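Local structure of soluble inorganic pyrophosphatase (Toxoplasma gondii, 5WRT) at residues R83-T88 / R188-W193. The protein probably hydrolyses inorganic pyrophosphate to two phosphates with the help of magnesium ions, as a type I (family I) soluble pyrophosphatase. Numbering follows the deposited sequence.
Sequences REYAST and REWFRW
The CA atoms of Ser87 and Trp190, the nearest such pair across the contact, are 8.5 Å apart, a gap that one long indole bridges. On one side the chain runs extended, as a weakly bonded strand, through Glu84 and Tyr85 before turning a corner at Ala86 and Ser87; on the other lies the last part of helix 183-193. With CG anti to the backbone N (chi1 -161°), the indole of Trp190 extends from the helix and turns its edge to the corner. Trp190 NE1 donates to Thr88 O at 2.7 Å, a bent bond with an N-H...O angle of 149°; the donor sits above the carbonyl plane. Next along the same indole edge, Trp190 CZ2 lies 3.4 Å from Ser87 O, so two successive carbonyls border one rim. Farther along, Trp190 CH2 is the atom nearest the tyrosine, 4.0 Å from Tyr85 CD2. As a pair, the rings of Trp190 and Tyr85 form a T-shaped stack, indole edge to tyrosine face, with planes 85° apart. Tyr194 extends the cluster, stacking on Trp190 and meeting Tyr85 edge-to-face. The contact joins a strand at the border of the three-stranded antiparallel sheet of the pyrophosphatase fold to a helix that lies in the chain between strands 152-161 and 204-212 of the larger sheet. The metal site is close: the Tyr85 side chain lies about 6 Å from a bound magnesium ion. Within the helix, Trp190 CE3 sits over the centre of the Phe191 ring. On the helix's other flank, Arg192 grips Glu189 side-on, its NE and NH2 each donating to a different carboxylate oxygen. The strand corner also faces the dimer partner, where Ser87 OG forms a hydrogen bond with Tyr90 OH of the second subunit and Thr88 OG1 one with Ala86 O of that subunit.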
ATOM      1  N   ARG A  83      14.533  11.929   0.252  1.00 40.55           N
ATOM      2  CA  ARG A  83      13.983  10.585   0.350  1.00 40.08           C
ATOM      3  C   ARG A  83      12.462  10.643   0.393  1.00 37.17           C
ATOM      4  O   ARG A  83      11.883  11.438   1.142  1.00 35.85           O
ATOM      5  CB  ARG A  83      14.525   9.849   1.578  1.00 38.88           C
ATOM      6  CG  ARG A  83      13.747   8.588   1.931  1.00 40.01           C
ATOM      7  CD  ARG A  83      14.352   7.841   3.111  1.00 39.20           C
ATOM      8  NE  ARG A  83      15.502   7.038   2.700  1.00 43.64           N
ATOM      9  CZ  ARG A  83      16.721   7.140   3.220  1.00 47.67           C
ATOM     10  NH1 ARG A  83      16.961   8.013   4.189  1.00 45.60           N
ATOM     11  NH2 ARG A  83      17.700   6.364   2.772  1.00 47.91           N
ATOM     12  N   GLU A  84      11.825   9.800  -0.411  1.00 35.36           N
ATOM     13  CA  GLU A  84      10.385   9.605  -0.392  1.00 35.36           C
ATOM     14  C   GLU A  84      10.093   8.138  -0.116  1.00 34.37           C
ATOM     15  O   GLU A  84      10.920   7.264  -0.392  1.00 35.35           O
ATOM     16  CB  GLU A  84       9.736  10.004  -1.723  1.00 34.05           C
ATOM     17  CG  GLU A  84       9.882  11.461  -2.107  1.00 37.10           C
ATOM     18  CD  GLU A  84       9.084  11.803  -3.352  1.00 38.21           C
ATOM     19  OE1 GLU A  84       8.475  10.880  -3.940  1.00 36.45           O
ATOM     20  OE2 GLU A  84       9.066  12.989  -3.746  1.00 38.01           O
ATOM     21  N   TYR A  85       8.917   7.869   0.442  1.00 31.51           N
ATOM     22  CA  TYR A  85       8.436   6.498   0.467  1.00 31.33           C
ATOM     23  C   TYR A  85       8.083   6.058  -0.948  1.00 31.71           C
ATOM     24  O   TYR A  85       7.722   6.872  -1.803  1.00 31.69           O
ATOM     25  CB  TYR A  85       7.223   6.364   1.388  1.00 29.89           C
ATOM     26  CG  TYR A  85       7.564   6.463   2.858  1.00 29.09           C
ATOM     27  CD1 TYR A  85       8.620   5.737   3.394  1.00 31.16           C
ATOM     28  CD2 TYR A  85       6.832   7.279   3.709  1.00 28.21           C
ATOM     29  CE1 TYR A  85       8.940   5.821   4.734  1.00 30.23           C
ATOM     30  CE2 TYR A  85       7.143   7.370   5.053  1.00 28.82           C
ATOM     31  CZ  TYR A  85       8.199   6.640   5.560  1.00 30.58           C
ATOM     32  OH  TYR A  85       8.517   6.725   6.897  1.00 32.58           O
ATOM     33  N   ALA A  86       8.188   4.752  -1.194  1.00 30.44           N
ATOM     34  CA  ALA A  86       7.867   4.230  -2.516  1.00 30.02           C
ATOM     35  C   ALA A  86       6.381   4.324  -2.827  1.00 29.31           C
ATOM     36  O   ALA A  86       6.000   4.267  -4.000  1.00 29.38           O
ATOM     37  CB  ALA A  86       8.333   2.778  -2.637  1.00 31.08           C
ATOM     38  N   SER A  87       5.539   4.472  -1.808  1.00 28.41           N
ATOM     39  CA  SER A  87       4.097   4.522  -1.979  1.00 26.92           C
ATOM     40  C   SER A  87       3.527   5.693  -1.193  1.00 26.98           C
ATOM     41  O   SER A  87       4.110   6.141  -0.201  1.00 27.64           O
ATOM     42  CB  SER A  87       3.439   3.217  -1.524  1.00 27.48           C
ATOM     43  OG  SER A  87       3.726   2.167  -2.432  1.00 28.00           O
ATOM     44  N   THR A  88       2.387   6.195  -1.659  1.00 26.28           N
ATOM     45  CA  THR A  88       1.698   7.263  -0.949  1.00 27.08           C
ATOM     46  C   THR A  88       1.058   6.729   0.329  1.00 25.99           C
ATOM     47  O   THR A  88       0.440   5.660   0.337  1.00 25.67           O
ATOM     48  CB  THR A  88       0.635   7.900  -1.848  1.00 28.22           C
ATOM     49  OG1 THR A  88       1.270   8.548  -2.959  1.00 28.51           O
ATOM     50  CG2 THR A  88      -0.183   8.922  -1.082  1.00 26.16           C
ATOM     51  N   ARG A 188      -2.087  -1.975   8.141  1.00 23.73           N
ATOM     52  CA  ARG A 188      -1.188  -3.107   8.345  1.00 23.69           C
ATOM     53  C   ARG A 188      -0.484  -3.493   7.051  1.00 23.14           C
ATOM     54  O   ARG A 188       0.733  -3.705   7.031  1.00 22.84           O
ATOM     55  CB  ARG A 188      -1.953  -4.306   8.909  1.00 23.71           C
ATOM     56  CG  ARG A 188      -1.071  -5.540   9.101  1.00 24.13           C
ATOM     57  CD  ARG A 188      -1.803  -6.675   9.803  1.00 26.46           C
ATOM     58  NE  ARG A 188      -3.225  -6.674   9.484  1.00 28.14           N
ATOM     59  CZ  ARG A 188      -4.198  -6.706  10.388  1.00 28.98           C
ATOM     60  NH1 ARG A 188      -3.909  -6.759  11.681  1.00 26.04           N
ATOM     61  NH2 ARG A 188      -5.464  -6.693   9.993  1.00 28.80           N
ATOM     62  N   GLU A 189      -1.239  -3.595   5.955  1.00 23.57           N
ATOM     63  CA  GLU A 189      -0.636  -4.005   4.692  1.00 24.35           C
ATOM     64  C   GLU A 189       0.274  -2.922   4.130  1.00 23.92           C
ATOM     65  O   GLU A 189       1.258  -3.236   3.450  1.00 24.16           O
ATOM     66  CB  GLU A 189      -1.723  -4.367   3.680  1.00 23.50           C
ATOM     67  CG  GLU A 189      -2.557  -5.582   4.072  1.00 25.08           C
ATOM     68  CD  GLU A 189      -1.720  -6.765   4.529  1.00 25.95           C
ATOM     69  OE1 GLU A 189      -0.660  -7.029   3.922  1.00 25.01           O
ATOM     70  OE2 GLU A 189      -2.124  -7.431   5.507  1.00 28.00           O
ATOM     71  N   TRP A 190      -0.031  -1.651   4.401  1.00 24.16           N
ATOM     72  CA  TRP A 190       0.835  -0.572   3.942  1.00 23.11           C
ATOM     73  C   TRP A 190       2.223  -0.690   4.559  1.00 23.84           C
ATOM     74  O   TRP A 190       3.235  -0.675   3.850  1.00 23.89           O
ATOM     75  CB  TRP A 190       0.214   0.786   4.277  1.00 23.27           C
ATOM     76  CG  TRP A 190       0.783   1.912   3.468  1.00 23.92           C
ATOM     77  CD1 TRP A 190       0.241   2.468   2.345  1.00 22.73           C
ATOM     78  CD2 TRP A 190       2.011   2.611   3.707  1.00 22.66           C
ATOM     79  NE1 TRP A 190       1.051   3.472   1.875  1.00 24.60           N
ATOM     80  CE2 TRP A 190       2.146   3.579   2.691  1.00 24.39           C
ATOM     81  CE3 TRP A 190       3.009   2.515   4.682  1.00 22.95           C
ATOM     82  CZ2 TRP A 190       3.237   4.445   2.624  1.00 23.00           C
ATOM     83  CZ3 TRP A 190       4.091   3.376   4.613  1.00 24.04           C
ATOM     84  CH2 TRP A 190       4.196   4.327   3.591  1.00 23.54           C
ATOM     85  N   PHE A 191       2.288  -0.820   5.883  1.00 23.11           N
ATOM     86  CA  PHE A 191       3.575  -0.897   6.559  1.00 24.00           C
ATOM     87  C   PHE A 191       4.235  -2.263   6.425  1.00 26.29           C
ATOM     88  O   PHE A 191       5.443  -2.374   6.661  1.00 26.78           O
ATOM     89  CB  PHE A 191       3.412  -0.518   8.031  1.00 24.18           C
ATOM     90  CG  PHE A 191       3.259   0.959   8.249  1.00 24.47           C
ATOM     91  CD1 PHE A 191       4.362   1.797   8.185  1.00 24.67           C
ATOM     92  CD2 PHE A 191       2.013   1.517   8.485  1.00 22.72           C
ATOM     93  CE1 PHE A 191       4.227   3.161   8.373  1.00 24.96           C
ATOM     94  CE2 PHE A 191       1.872   2.881   8.671  1.00 24.31           C
ATOM     95  CZ  PHE A 191       2.981   3.704   8.615  1.00 22.67           C
ATOM     96  N   ARG A 192       3.483  -3.297   6.045  1.00 24.49           N
ATOM     97  CA  ARG A 192       4.105  -4.591   5.782  1.00 26.00           C
ATOM     98  C   ARG A 192       4.906  -4.566   4.486  1.00 27.41           C
ATOM     99  O   ARG A 192       5.981  -5.170   4.403  1.00 27.99           O
ATOM    100  CB  ARG A 192       3.047  -5.694   5.727  1.00 25.48           C
ATOM    101  CG  ARG A 192       3.634  -7.104   5.722  1.00 26.24           C
ATOM    102  CD  ARG A 192       2.785  -8.077   4.915  1.00 25.16           C
ATOM    103  NE  ARG A 192       1.433  -8.214   5.448  1.00 27.53           N
ATOM    104  CZ  ARG A 192       1.095  -9.046   6.430  1.00 27.72           C
ATOM    105  NH1 ARG A 192       2.011  -9.824   6.991  1.00 26.56           N
ATOM    106  NH2 ARG A 192      -0.163  -9.102   6.847  1.00 25.24           N
ATOM    107  N   TRP A 193       4.407  -3.862   3.469  1.00 25.19           N
ATOM    108  CA  TRP A 193       4.928  -3.976   2.114  1.00 25.92           C
ATOM    109  C   TRP A 193       5.745  -2.778   1.645  1.00 26.29           C
ATOM    110  O   TRP A 193       6.427  -2.889   0.621  1.00 27.84           O
ATOM    111  CB  TRP A 193       3.770  -4.200   1.128  1.00 24.93           C
ATOM    112  CG  TRP A 193       3.119  -5.546   1.247  1.00 25.70           C
ATOM    113  CD1 TRP A 193       1.954  -5.840   1.898  1.00 24.99           C
ATOM    114  CD2 TRP A 193       3.590  -6.780   0.692  1.00 26.97           C
ATOM    115  NE1 TRP A 193       1.675  -7.181   1.787  1.00 25.08           N
ATOM    116  CE2 TRP A 193       2.664  -7.781   1.052  1.00 26.61           C
ATOM    117  CE3 TRP A 193       4.706  -7.137  -0.071  1.00 27.80           C
ATOM    118  CZ2 TRP A 193       2.820  -9.114   0.674  1.00 27.10           C
ATOM    119  CZ3 TRP A 193       4.860  -8.460  -0.444  1.00 29.35           C
ATOM    120  CH2 TRP A 193       3.922  -9.432  -0.072  1.00 28.18           C
TER